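Local coordinates for fructosyl amine: oxygen oxidoreductase (Aspergillus fumigatus, PDB 3DJE), which uses FAD and molecular oxygen to oxidise fructosyl amines, removing the sugar from glycated amino acids in a deglycation reaction, at residues Val51-Ser56 / Ala158-Ala163; Ala14-Thr19 / Arg365-Leu370; Ser99-Glu104 / Ile260-Phe265. All coordinates share one frame; numbering follows the deposited sequence.

Contact 1. Residues Val51-Ser56 / Ala158-Ala163. With FAD (flavin-adenine dinucleotide), chain C.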
loop_
_atom_site.group_PDB
_atom_site.type_symbol
_atom_site.label_atom_id
_atom_site.label_comp_id
_atom_site.label_asym_id
_atom_site.label_seq_id
_atom_site.Cartn_x
_atom_site.Cartn_y
_atom_site.Cartn_z
ATOM N N VAL A 51 -3.434 -10.097 -4.136
ATOM C CA VAL A 51 -4.680 -10.462 -4.855
ATOM C C VAL A 51 -5.868 -9.519 -4.586
ATOM O O VAL A 51 -6.855 -9.501 -5.339
ATOM C CB VAL A 51 -5.067 -11.978 -4.654
ATOM C CG1 VAL A 51 -3.986 -12.882 -5.231
ATOM C CG2 VAL A 51 -5.351 -12.306 -3.176
ATOM N N ASN A 52 -5.755 -8.704 -3.551
ATOM C CA ASN A 52 -6.774 -7.698 -3.302
ATOM C C ASN A 52 -6.297 -6.618 -2.374
ATOM O O ASN A 52 -5.473 -6.848 -1.479
ATOM C CB ASN A 52 -8.069 -8.312 -2.766
ATOM C CG ASN A 52 -7.812 -9.444 -1.787
ATOM O OD1 ASN A 52 -6.930 -9.352 -0.926
ATOM N ND2 ASN A 52 -8.575 -10.523 -1.924
ATOM N N LYS A 53 -6.832 -5.435 -2.625
ATOM C CA LYS A 53 -6.638 -4.266 -1.766
ATOM C C LYS A 53 -7.979 -3.566 -1.604
ATOM O O LYS A 53 -8.826 -3.585 -2.513
ATOM C CB LYS A 53 -5.626 -3.277 -2.369
ATOM C CG LYS A 53 -4.189 -3.804 -2.526
ATOM C CD LYS A 53 -3.449 -3.965 -1.206
ATOM C CE LYS A 53 -1.975 -4.153 -1.509
ATOM N NZ LYS A 53 -1.156 -4.582 -0.337
ATOM N N VAL A 54 -8.159 -2.911 -0.461
ATOM C CA VAL A 54 -9.387 -2.153 -0.222
ATOM C C VAL A 54 -9.348 -0.840 -1.013
ATOM O O VAL A 54 -8.340 -0.122 -0.998
ATOM C CB VAL A 54 -9.568 -1.812 1.272
ATOM C CG1 VAL A 54 -10.919 -1.137 1.488
ATOM C CG2 VAL A 54 -9.494 -3.053 2.127
ATOM N N ILE A 55 -10.465 -0.523 -1.661
ATOM C CA ILE A 55 -10.661 0.764 -2.322
ATOM C C ILE A 55 -11.830 1.470 -1.629
ATOM O O ILE A 55 -12.974 1.022 -1.718
ATOM C CB ILE A 55 -10.976 0.585 -3.833
ATOM C CG1 ILE A 55 -9.950 -0.345 -4.509
ATOM C CG2 ILE A 55 -11.132 1.960 -4.519
ATOM C CD1 ILE A 55 -8.507 0.133 -4.446
ATOM N N SER A 56 -11.519 2.548 -0.924
ATOM C CA SER A 56 -12.527 3.312 -0.184
ATOM C C SER A 56 -12.065 4.744 0.043
ATOM O O SER A 56 -10.880 5.045 -0.088
ATOM C CB SER A 56 -12.811 2.651 1.161
ATOM O OG SER A 56 -11.910 3.128 2.142
ATOM N N ALA A 158 -9.936 -4.021 -5.153
ATOM C CA ALA A 158 -9.346 -4.165 -6.496
ATOM C C ALA A 158 -8.406 -5.338 -6.535
ATOM O O ALA A 158 -7.728 -5.614 -5.540
ATOM C CB ALA A 158 -8.581 -2.918 -6.891
ATOM N N HIS A 159 -8.356 -6.017 -7.681
ATOM C CA HIS A 159 -7.322 -7.026 -7.891
ATOM C C HIS A 159 -5.993 -6.344 -8.135
ATOM O O HIS A 159 -5.670 -5.966 -9.271
ATOM C CB HIS A 159 -7.667 -8.004 -9.009
ATOM C CG HIS A 159 -6.843 -9.246 -8.948
ATOM N ND1 HIS A 159 -5.465 -9.221 -9.000
ATOM C CD2 HIS A 159 -7.191 -10.539 -8.743
ATOM C CE1 HIS A 159 -5.003 -10.455 -8.881
ATOM N NE2 HIS A 159 -6.030 -11.274 -8.717
ATOM N N ALA A 160 -5.240 -6.162 -7.055
ATOM C CA ALA A 160 -4.065 -5.283 -7.090
ATOM C C ALA A 160 -2.993 -5.741 -8.074
ATOM O O ALA A 160 -2.527 -4.954 -8.925
ATOM C CB ALA A 160 -3.471 -5.092 -5.666
ATOM N N ARG A 161 -2.618 -7.010 -7.970
ATOM C CA ARG A 161 -1.597 -7.560 -8.851
ATOM C C ARG A 161 -1.993 -7.423 -10.326
ATOM O O ARG A 161 -1.194 -6.948 -11.153
ATOM C CB ARG A 161 -1.304 -9.008 -8.502
ATOM C CG ARG A 161 -0.250 -9.625 -9.409
ATOM C CD ARG A 161 -0.355 -11.145 -9.383
ATOM N NE ARG A 161 -1.500 -11.561 -10.190
ATOM C CZ ARG A 161 -2.101 -12.749 -10.144
ATOM N NH1 ARG A 161 -1.696 -13.716 -9.311
ATOM N NH2 ARG A 161 -3.121 -12.970 -10.944
ATOM N N ASN A 162 -3.217 -7.820 -10.667
ATOM C CA ASN A 162 -3.649 -7.724 -12.062
ATOM C C ASN A 162 -3.710 -6.273 -12.574
ATOM O O ASN A 162 -3.387 -6.010 -13.743
ATOM C CB ASN A 162 -4.978 -8.457 -12.266
ATOM C CG ASN A 162 -4.827 -9.975 -12.166
ATOM O OD1 ASN A 162 -3.715 -10.516 -12.210
ATOM N ND2 ASN A 162 -5.954 -10.668 -12.038
ATOM N N ALA A 163 -4.094 -5.336 -11.700
ATOM C CA ALA A 163 -4.130 -3.911 -12.082
ATOM C C ALA A 163 -2.711 -3.360 -12.304
ATOM O O ALA A 163 -2.447 -2.600 -13.263
ATOM C CB ALA A 163 -4.848 -3.088 -11.009
HETATM P PA FAD C . 5.858 -0.630 -3.794
HETATM O O1A FAD C . 4.667 -0.931 -4.597
HETATM O O2A FAD C . 6.219 -1.556 -2.677
HETATM O O5B FAD C . 7.028 -0.506 -4.851
HETATM C C5B FAD C . 8.398 -0.334 -4.477
HETATM C C4B FAD C . 9.243 -0.870 -5.641
HETATM O O4B FAD C . 10.581 -0.459 -5.304
HETATM C C3B FAD C . 9.214 -2.415 -5.593
HETATM O O3B FAD C . 8.695 -2.963 -6.816
HETATM C C2B FAD C . 10.701 -2.754 -5.396
HETATM O O2B FAD C . 11.110 -3.933 -6.157
HETATM C C1B FAD C . 11.398 -1.444 -5.860
HETATM N N9A FAD C . 12.816 -1.484 -5.388
HETATM C C8A FAD C . 13.298 -1.919 -4.205
HETATM N N7A FAD C . 14.644 -1.833 -4.224
HETATM C C5A FAD C . 15.005 -1.345 -5.420
HETATM C C6A FAD C . 16.236 -1.058 -6.019
HETATM N N6A FAD C . 17.390 -1.286 -5.347
HETATM N N1A FAD C . 16.248 -0.564 -7.272
HETATM C C2A FAD C . 15.113 -0.345 -7.947
HETATM N N3A FAD C . 13.920 -0.613 -7.407
HETATM C C4A FAD C . 13.850 -1.112 -6.149
HETATM N N1 FAD C . -3.264 0.345 0.251
HETATM C C2 FAD C . -4.577 0.588 -0.146
HETATM O O2 FAD C . -4.879 1.587 -0.801
HETATM N N3 FAD C . -5.570 -0.324 0.216
HETATM C C4 FAD C . -5.286 -1.457 0.971
HETATM O O4 FAD C . -6.191 -2.246 1.270
HETATM C C4X FAD C . -3.962 -1.678 1.380
HETATM N N5 FAD C . -3.644 -2.795 2.151
HETATM C C5X FAD C . -2.307 -3.096 2.399
HETATM C C6 FAD C . -1.999 -4.320 2.985
HETATM C C7 FAD C . -0.674 -4.675 3.205
HETATM C C7M FAD C . -0.396 -6.027 3.877
HETATM C C8 FAD C . 0.355 -3.819 2.816
HETATM C C8M FAD C . 1.829 -4.252 2.992
HETATM C C9 FAD C . 0.039 -2.595 2.209
HETATM C C9A FAD C . -1.296 -2.232 1.986
HETATM N N10 FAD C . -1.645 -1.003 1.392
HETATM C C10 FAD C . -2.967 -0.774 1.013
HETATM C "C1'" FAD C . -0.626 0.028 1.151
HETATM C "C2'" FAD C . -0.123 -0.063 -0.291
HETATM O "O2'" FAD C . 0.068 -1.448 -0.656
HETATM C "C3'" FAD C . 1.187 0.708 -0.414
HETATM O "O3'" FAD C . 1.037 1.998 0.215
HETATM C "C4'" FAD C . 1.584 0.947 -1.874
HETATM O "O4'" FAD C . 1.446 -0.236 -2.661
HETATM C "C5'" FAD C . 3.044 1.412 -1.920
HETATM O "O5'" FAD C . 3.417 1.697 -3.278
HETATM P P FAD C . 4.922 2.129 -3.623
HETATM O O1P FAD C . 5.308 3.281 -2.754
HETATM O O2P FAD C . 4.976 2.249 -5.094
HETATM O O3P FAD C . 5.820 0.866 -3.197
#
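K53 and A158 form an antiparallel, hydrogen-bonded pair in the small three-stranded sheet in which 53-55, an edge strand, runs past the flavin of FAD. K53 N donates to A158 O at 3.1 Å, and A158 N answers to K53 O at 2.9 Å. One residue on, V54 N gives to FAD O4 at 2.7 Å, while FAD N3 donates to V54 O at 3.0 Å. The K53 side chain first rests on A160: K53 CG lies a tight 3.5 Å from A160 CB. A bend at chi2 (-71°) then brings NZ to 3.3 Å from FAD C9A, where A47 O accepts from it and D50 makes a salt bridge. Beyond the pair, V51 O lies over one face of the H159 ring and N162 ND2 over the other; H159 ND1 caps helix 160-173 by accepting from N162 N at 3.1 Å. Backbone bonds thus alternate along 53-55, K53 bonding to A158 and V54 to the flavin, so peptide groups set by the sheet hold its pyrimidine end.

Contact 2. Residues Ala14-Thr19 / Arg365-Leu370. With FAD (flavin-adenine dinucleotide), chain C; FSA (1-S-(carboxymethyl)-1-thio-beta-D-fructopyranose), chain D.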
loop_
_atom_site.group_PDB
_atom_site.type_symbol
_atom_site.label_atom_id
_atom_site.label_comp_id
_atom_site.label_asym_id
_atom_site.label_seq_id
_atom_site.Cartn_x
_atom_site.Cartn_y
_atom_site.Cartn_z
ATOM N N ALA A 14 9.548 -0.202 -9.986
ATOM C CA ALA A 14 8.381 -0.516 -10.818
ATOM C C ALA A 14 7.205 -1.047 -9.983
ATOM O O ALA A 14 6.462 -1.928 -10.421
ATOM C CB ALA A 14 8.773 -1.531 -11.910
ATOM N N GLY A 15 7.053 -0.504 -8.779
ATOM C CA GLY A 15 5.952 -0.875 -7.907
ATOM C C GLY A 15 4.725 -0.058 -8.220
ATOM O O GLY A 15 4.527 0.401 -9.357
ATOM N N THR A 16 3.899 0.140 -7.206
ATOM C CA THR A 16 2.601 0.787 -7.414
ATOM C C THR A 16 2.755 2.197 -8.017
ATOM O O THR A 16 2.177 2.523 -9.069
ATOM C CB THR A 16 1.823 0.884 -6.097
ATOM O OG1 THR A 16 1.877 -0.376 -5.412
ATOM C CG2 THR A 16 0.384 1.256 -6.374
ATOM N N TRP A 17 3.537 3.025 -7.342
ATOM C CA TRP A 17 3.635 4.423 -7.722
ATOM C C TRP A 17 4.603 4.649 -8.889
ATOM O O TRP A 17 4.357 5.515 -9.739
ATOM C CB TRP A 17 3.983 5.263 -6.498
ATOM C CG TRP A 17 2.826 5.428 -5.536
ATOM C CD1 TRP A 17 1.670 4.682 -5.468
ATOM C CD2 TRP A 17 2.720 6.425 -4.521
ATOM N NE1 TRP A 17 0.850 5.174 -4.474
ATOM C CE2 TRP A 17 1.474 6.241 -3.880
ATOM C CE3 TRP A 17 3.566 7.465 -4.088
ATOM C CZ2 TRP A 17 1.049 7.062 -2.833
ATOM C CZ3 TRP A 17 3.133 8.289 -3.043
ATOM C CH2 TRP A 17 1.897 8.066 -2.428
ATOM N N GLY A 18 5.668 3.841 -8.972
ATOM C CA GLY A 18 6.571 3.882 -10.128
ATOM C C GLY A 18 5.835 3.516 -11.413
ATOM O O GLY A 18 5.992 4.191 -12.443
ATOM N N THR A 19 5.022 2.463 -11.353
ATOM C CA THR A 19 4.240 2.049 -12.517
ATOM C C THR A 19 3.211 3.120 -12.885
ATOM O O THR A 19 3.047 3.451 -14.076
ATOM C CB THR A 19 3.609 0.668 -12.329
ATOM O OG1 THR A 19 4.657 -0.298 -12.263
ATOM C CG2 THR A 19 2.693 0.298 -13.503
ATOM N N ARG A 365 -1.169 3.234 2.753
ATOM C CA ARG A 365 -2.519 3.477 2.246
ATOM C C ARG A 365 -2.491 3.920 0.787
ATOM O O ARG A 365 -3.432 4.534 0.314
ATOM C CB ARG A 365 -3.233 4.505 3.126
ATOM C CG ARG A 365 -2.645 5.908 3.063
ATOM C CD ARG A 365 -3.237 6.778 4.159
ATOM N NE ARG A 365 -2.761 8.158 4.099
ATOM C CZ ARG A 365 -3.336 9.127 3.386
ATOM N NH1 ARG A 365 -4.424 8.870 2.656
ATOM N NH2 ARG A 365 -2.828 10.358 3.402
ATOM N N GLY A 366 -1.423 3.575 0.066
ATOM C CA GLY A 366 -1.233 4.127 -1.265
ATOM C C GLY A 366 -1.728 3.304 -2.442
ATOM O O GLY A 366 -1.670 3.792 -3.578
ATOM N N PHE A 367 -2.190 2.067 -2.233
ATOM C CA PHE A 367 -2.498 1.275 -3.418
ATOM C C PHE A 367 -3.646 1.859 -4.221
ATOM O O PHE A 367 -3.610 1.879 -5.464
ATOM C CB PHE A 367 -2.780 -0.206 -3.183
ATOM C CG PHE A 367 -2.973 -0.936 -4.491
ATOM C CD1 PHE A 367 -1.861 -1.294 -5.257
ATOM C CD2 PHE A 367 -4.245 -1.109 -5.029
ATOM C CE1 PHE A 367 -2.018 -1.888 -6.535
ATOM C CE2 PHE A 367 -4.414 -1.710 -6.294
ATOM C CZ PHE A 367 -3.298 -2.082 -7.046
ATOM N N LYS A 368 -4.658 2.309 -3.502
ATOM C CA LYS A 368 -5.885 2.759 -4.156
ATOM C C LYS A 368 -5.637 3.901 -5.140
ATOM O O LYS A 368 -6.485 4.150 -5.994
ATOM C CB LYS A 368 -6.953 3.133 -3.128
ATOM C CG LYS A 368 -6.605 4.318 -2.268
ATOM C CD LYS A 368 -7.647 4.518 -1.145
ATOM C CE LYS A 368 -7.516 3.517 -0.001
ATOM N NZ LYS A 368 -6.226 3.657 0.763
ATOM N N TYR A 369 -4.490 4.585 -5.020
ATOM C CA TYR A 369 -4.130 5.687 -5.939
ATOM C C TYR A 369 -3.414 5.244 -7.216
ATOM O O TYR A 369 -2.984 6.084 -8.030
ATOM C CB TYR A 369 -3.301 6.749 -5.193
ATOM C CG TYR A 369 -3.998 7.223 -3.945
ATOM C CD1 TYR A 369 -4.880 8.305 -3.982
ATOM C CD2 TYR A 369 -3.803 6.568 -2.730
ATOM C CE1 TYR A 369 -5.541 8.727 -2.838
ATOM C CE2 TYR A 369 -4.452 6.982 -1.592
ATOM C CZ TYR A 369 -5.317 8.045 -1.641
ATOM O OH TYR A 369 -5.955 8.424 -0.478
ATOM N N LEU A 370 -3.308 3.936 -7.425
ATOM C CA LEU A 370 -2.670 3.432 -8.643
ATOM C C LEU A 370 -3.149 4.127 -9.933
ATOM O O LEU A 370 -2.324 4.490 -10.780
ATOM C CB LEU A 370 -2.841 1.913 -8.764
ATOM C CG LEU A 370 -2.295 1.280 -10.057
ATOM C CD1 LEU A 370 -0.786 1.478 -10.219
ATOM C CD2 LEU A 370 -2.650 -0.206 -10.175
HETATM P PA FAD C . 5.858 -0.630 -3.794
HETATM O O1A FAD C . 4.667 -0.931 -4.597
HETATM O O2A FAD C . 6.219 -1.556 -2.677
HETATM O O5B FAD C . 7.028 -0.506 -4.851
HETATM C C5B FAD C . 8.398 -0.334 -4.477
HETATM C C4B FAD C . 9.243 -0.870 -5.641
HETATM O O4B FAD C . 10.581 -0.459 -5.304
HETATM C C3B FAD C . 9.214 -2.415 -5.593
HETATM O O3B FAD C . 8.695 -2.963 -6.816
HETATM C C2B FAD C . 10.701 -2.754 -5.396
HETATM O O2B FAD C . 11.110 -3.933 -6.157
HETATM C C1B FAD C . 11.398 -1.444 -5.860
HETATM N N9A FAD C . 12.816 -1.484 -5.388
HETATM C C8A FAD C . 13.298 -1.919 -4.205
HETATM N N7A FAD C . 14.644 -1.833 -4.224
HETATM C C5A FAD C . 15.005 -1.345 -5.420
HETATM C C6A FAD C . 16.236 -1.058 -6.019
HETATM N N6A FAD C . 17.390 -1.286 -5.347
HETATM N N1A FAD C . 16.248 -0.564 -7.272
HETATM C C2A FAD C . 15.113 -0.345 -7.947
HETATM N N3A FAD C . 13.920 -0.613 -7.407
HETATM C C4A FAD C . 13.850 -1.112 -6.149
HETATM N N1 FAD C . -3.264 0.345 0.251
HETATM C C2 FAD C . -4.577 0.588 -0.146
HETATM O O2 FAD C . -4.879 1.587 -0.801
HETATM N N3 FAD C . -5.570 -0.324 0.216
HETATM C C4 FAD C . -5.286 -1.457 0.971
HETATM O O4 FAD C . -6.191 -2.246 1.270
HETATM C C4X FAD C . -3.962 -1.678 1.380
HETATM N N5 FAD C . -3.644 -2.795 2.151
HETATM C C5X FAD C . -2.307 -3.096 2.399
HETATM C C6 FAD C . -1.999 -4.320 2.985
HETATM C C7 FAD C . -0.674 -4.675 3.205
HETATM C C7M FAD C . -0.396 -6.027 3.877
HETATM C C8 FAD C . 0.355 -3.819 2.816
HETATM C C8M FAD C . 1.829 -4.252 2.992
HETATM C C9 FAD C . 0.039 -2.595 2.209
HETATM C C9A FAD C . -1.296 -2.232 1.986
HETATM N N10 FAD C . -1.645 -1.003 1.392
HETATM C C10 FAD C . -2.967 -0.774 1.013
HETATM C "C1'" FAD C . -0.626 0.028 1.151
HETATM C "C2'" FAD C . -0.123 -0.063 -0.291
HETATM O "O2'" FAD C . 0.068 -1.448 -0.656
HETATM C "C3'" FAD C . 1.187 0.708 -0.414
HETATM O "O3'" FAD C . 1.037 1.998 0.215
HETATM C "C4'" FAD C . 1.584 0.947 -1.874
HETATM O "O4'" FAD C . 1.446 -0.236 -2.661
HETATM C "C5'" FAD C . 3.044 1.412 -1.920
HETATM O "O5'" FAD C . 3.417 1.697 -3.278
HETATM P P FAD C . 4.922 2.129 -3.623
HETATM O O1P FAD C . 5.308 3.281 -2.754
HETATM O O2P FAD C . 4.976 2.249 -5.094
HETATM O O3P FAD C . 5.820 0.866 -3.197
HETATM O OAB FSA D . -6.308 2.120 2.818
HETATM C CAL FSA D . -7.140 1.250 3.156
HETATM O OAA FSA D . -8.378 1.417 3.008
HETATM C CAH FSA D . -6.689 -0.050 3.790
HETATM S SAK FSA D . -4.953 -0.084 4.102
HETATM C C1 FSA D . -4.951 -1.675 4.882
HETATM C C2 FSA D . -3.710 -1.851 5.769
HETATM O O2 FSA D . -3.481 -3.250 6.008
HETATM C C3 FSA D . -3.883 -1.135 7.113
HETATM O O3 FSA D . -4.936 -1.752 7.869
HETATM C C4 FSA D . -2.577 -1.085 7.911
HETATM O O4 FSA D . -2.749 -0.241 9.062
HETATM C C5 FSA D . -1.418 -0.532 7.074
HETATM O O5 FSA D . -1.586 0.866 6.824
HETATM C C6 FSA D . -1.325 -1.304 5.767
HETATM O O6 FSA D . -2.590 -1.248 5.083
#
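T16, W17 and L370 carry this contact, and the two branches of T16 divide the work. Its CG2 meets the F367 ring at CD1, 3.6 Å away, the two side chains crossing at about a right angle. With CG2 anti to the backbone N and chi1 at -46°, OG1 is left beside that N and turned to the cofactor: it accepts from FAD O4' at 2.8 Å and donates to FAD O1A at 3.0 Å, an oxygen that T16 N also grips. W17 uses the edge of its indole. NE1 reaches G366 O at 3.0 Å, almost straight (169°) and in the ring plane, but from above the carbonyl plane; Y369 N approaches the same oxygen from the opposite face. L370 brings CD1 to 3.3 Å from T16 O. Next to these anchors, G366 N, F367 N and K368 N donate to FAD O3', N1 and O2, and K368 NZ joins FAD O2 to FSA OAB, the latter at 2.6 Å. On the other segment W17 N binds FAD O2P at 2.8 Å. G15 at the N-cap of helix 16-27, G18 in its first turn and amides on the diphosphate are consistent with a GxGxxG, Rossmann-type dinucleotide-binding site.

Contact 3. Residues Ser99-Glu104 / Ile260-Phe265. With FSA (1-S-(carboxymethyl)-1-thio-beta-D-fructopyranose), chain D.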
loop_
_atom_site.group_PDB
_atom_site.type_symbol
_atom_site.label_atom_id
_atom_site.label_comp_id
_atom_site.label_asym_id
_atom_site.label_seq_id
_atom_site.Cartn_x
_atom_site.Cartn_y
_atom_site.Cartn_z
ATOM N N SER A 99 -15.356 -1.301 11.147
ATOM C CA SER A 99 -15.805 -1.521 12.534
ATOM C C SER A 99 -14.652 -1.405 13.522
ATOM O O SER A 99 -13.489 -1.346 13.119
ATOM C CB SER A 99 -16.467 -2.892 12.661
ATOM O OG SER A 99 -15.558 -3.917 12.323
ATOM N N ALA A 100 -14.994 -1.339 14.809
ATOM C CA ALA A 100 -14.012 -1.308 15.892
ATOM C C ALA A 100 -14.663 -1.877 17.148
ATOM O O ALA A 100 -15.819 -2.300 17.108
ATOM C CB ALA A 100 -13.502 0.119 16.132
ATOM N N CYS A 101 -13.910 -1.909 18.247
ATOM C CA CYS A 101 -14.400 -2.526 19.490
ATOM C C CYS A 101 -14.273 -1.619 20.720
ATOM O O CYS A 101 -15.241 -1.443 21.485
ATOM C CB CYS A 101 -13.655 -3.822 19.751
ATOM S SG CYS A 101 -13.923 -5.076 18.508
ATOM N N SER A 102 -13.084 -1.067 20.921
ATOM C CA SER A 102 -12.795 -0.251 22.104
ATOM C C SER A 102 -13.255 1.192 21.920
ATOM O O SER A 102 -13.544 1.631 20.794
ATOM C CB SER A 102 -11.294 -0.303 22.421
ATOM O OG SER A 102 -10.547 0.495 21.508
ATOM N N GLN A 103 -13.319 1.946 23.014
ATOM C CA GLN A 103 -13.689 3.351 22.897
ATOM C C GLN A 103 -12.677 4.123 22.056
ATOM O O GLN A 103 -13.068 4.926 21.206
ATOM C CB GLN A 103 -13.885 4.023 24.257
ATOM C CG GLN A 103 -14.511 5.424 24.148
ATOM C CD GLN A 103 -15.806 5.431 23.333
ATOM O OE1 GLN A 103 -16.810 4.837 23.735
ATOM N NE2 GLN A 103 -15.781 6.095 22.181
ATOM N N GLU A 104 -11.387 3.866 22.279
ATOM C CA GLU A 104 -10.343 4.498 21.460
ATOM C C GLU A 104 -10.447 4.088 19.986
ATOM O O GLU A 104 -10.284 4.920 19.097
ATOM C CB GLU A 104 -8.946 4.192 21.998
ATOM C CG GLU A 104 -7.902 5.176 21.499
ATOM C CD GLU A 104 -6.537 5.034 22.155
ATOM O OE1 GLU A 104 -6.305 4.051 22.904
ATOM O OE2 GLU A 104 -5.685 5.924 21.908
ATOM N N ILE A 260 -10.789 -2.310 12.551
ATOM C CA ILE A 260 -9.513 -1.604 12.655
ATOM C C ILE A 260 -8.708 -1.996 13.899
ATOM O O ILE A 260 -7.571 -1.562 14.061
ATOM C CB ILE A 260 -9.698 -0.075 12.542
ATOM C CG1 ILE A 260 -10.402 0.500 13.777
ATOM C CG2 ILE A 260 -10.469 0.262 11.263
ATOM C CD1 ILE A 260 -10.469 2.020 13.797
ATOM N N GLU A 261 -9.301 -2.829 14.751
ATOM C CA GLU A 261 -8.600 -3.373 15.916
ATOM C C GLU A 261 -8.374 -4.878 15.856
ATOM O O GLU A 261 -7.890 -5.470 16.828
ATOM C CB GLU A 261 -9.395 -3.050 17.190
ATOM C CG GLU A 261 -9.537 -1.565 17.450
ATOM C CD GLU A 261 -10.161 -1.302 18.786
ATOM O OE1 GLU A 261 -9.425 -1.354 19.807
ATOM O OE2 GLU A 261 -11.378 -1.052 18.804
ATOM N N ARG A 262 -8.732 -5.511 14.740
ATOM C CA ARG A 262 -8.630 -6.958 14.642
ATOM C C ARG A 262 -8.013 -7.390 13.320
ATOM O O ARG A 262 -7.094 -8.208 13.282
ATOM C CB ARG A 262 -10.006 -7.622 14.802
ATOM C CG ARG A 262 -10.727 -7.293 16.112
ATOM C CD ARG A 262 -10.063 -8.018 17.284
ATOM N NE ARG A 262 -10.866 -7.890 18.501
ATOM C CZ ARG A 262 -10.706 -6.947 19.427
ATOM N NH1 ARG A 262 -9.754 -6.030 19.308
ATOM N NH2 ARG A 262 -11.511 -6.924 20.490
ATOM N N GLY A 263 -8.531 -6.848 12.226
ATOM C CA GLY A 263 -8.095 -7.301 10.919
ATOM C C GLY A 263 -9.189 -7.268 9.873
ATOM O O GLY A 263 -10.293 -6.748 10.094
ATOM N N PHE A 264 -8.871 -7.835 8.720
ATOM C CA PHE A 264 -9.800 -7.804 7.613
ATOM C C PHE A 264 -9.588 -8.952 6.648
ATOM O O PHE A 264 -8.540 -9.608 6.648
ATOM C CB PHE A 264 -9.733 -6.458 6.877
ATOM C CG PHE A 264 -8.370 -6.109 6.335
ATOM C CD1 PHE A 264 -7.996 -6.472 5.030
ATOM C CD2 PHE A 264 -7.472 -5.378 7.113
ATOM C CE1 PHE A 264 -6.735 -6.112 4.515
ATOM C CE2 PHE A 264 -6.208 -5.019 6.618
ATOM C CZ PHE A 264 -5.836 -5.392 5.310
ATOM N N PHE A 265 -10.605 -9.184 5.830
ATOM C CA PHE A 265 -10.528 -10.192 4.790
ATOM C C PHE A 265 -11.492 -9.882 3.646
ATOM O O PHE A 265 -12.352 -8.998 3.762
ATOM C CB PHE A 265 -10.755 -11.599 5.367
ATOM C CG PHE A 265 -12.069 -11.771 6.078
ATOM C CD1 PHE A 265 -13.231 -12.019 5.355
ATOM C CD2 PHE A 265 -12.139 -11.700 7.473
ATOM C CE1 PHE A 265 -14.455 -12.185 6.002
ATOM C CE2 PHE A 265 -13.373 -11.854 8.138
ATOM C CZ PHE A 265 -14.526 -12.103 7.402
HETATM O OAB FSA D . -6.308 2.120 2.818
HETATM C CAL FSA D . -7.140 1.250 3.156
HETATM O OAA FSA D . -8.378 1.417 3.008
HETATM C CAH FSA D . -6.689 -0.050 3.790
HETATM S SAK FSA D . -4.953 -0.084 4.102
HETATM C C1 FSA D . -4.951 -1.675 4.882
HETATM C C2 FSA D . -3.710 -1.851 5.769
HETATM O O2 FSA D . -3.481 -3.250 6.008
HETATM C C3 FSA D . -3.883 -1.135 7.113
HETATM O O3 FSA D . -4.936 -1.752 7.869
HETATM C C4 FSA D . -2.577 -1.085 7.911
HETATM O O4 FSA D . -2.749 -0.241 9.062
HETATM C C5 FSA D . -1.418 -0.532 7.074
HETATM O O5 FSA D . -1.586 0.866 6.824
HETATM C C6 FSA D . -1.325 -1.304 5.767
HETATM O O6 FSA D . -2.590 -1.248 5.083
#
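E261 reaches across to the turn 101-102 and makes three hydrogen bonds with its carboxylate. OE2 accepts from two successive backbone amides: S102 N, at 2.7 Å, uses the syn lone pair, whereas C101 N, also at 2.7 Å, comes from the anti side and 28° out of the carboxylate plane. OE1 takes the S102 hydroxyl, OG lying 2.8 Å away on the syn side but out of plane. The E261 chain is extended beyond CG (chi2 -173°), which carries the carboxylate to the turn. S102 is also the N-cap of helix 103-113, its OG bonded to G105 N, so the glutamate holds the residue that starts the helix. The one backbone-to-backbone hydrogen bond across the contact runs from I260 N to S99 O, 2.9 Å long. It lies where strands 96-100 and 256-259, parallel neighbours in the large mixed sheet, come to their ends. After the turn at 260-261 the chain returns antiparallel as strand 263-265, and R262 and G263 together face N259 in a classic beta bulge. A sulfur contact follows: C101 SG sits over one face of the R262 guanidinium, 3.6 Å from NH2, while R262 NH1 bonds back to E261 O. Apolar contact is slight, A100 CB touching I260 CG1 at 3.9 Å. Toward the ligand, F264 presents a ring edge, with CZ 3.3 Å from FSA O2 and that oxygen in the ring plane; F258 stacks on the same ring.

Overall arrangement
From the N terminus the chain enters contact 2 at 14-19 and closes that loop only at 365-370, around both other contacts. Segment 51-56 pairs with 158-163 in contact 1, tying strand 53-55 to the end of strand 156-158 and the start of helix 160-173. Segment 99-104 lies inside that loop but its partner 260-265 beyond it, so contacts 1 and 3 cross. Contact 3 joins the end of strand 96-100 and the start of helix 103-113 to the turn before strand 263-265. Contact 2 ties the start of helix 16-27 to the loop before helix 373-382. Contacts 1 and 2 adjoin and share FAD; contacts 2 and 3, about 25 Å apart between centres, both meet FSA.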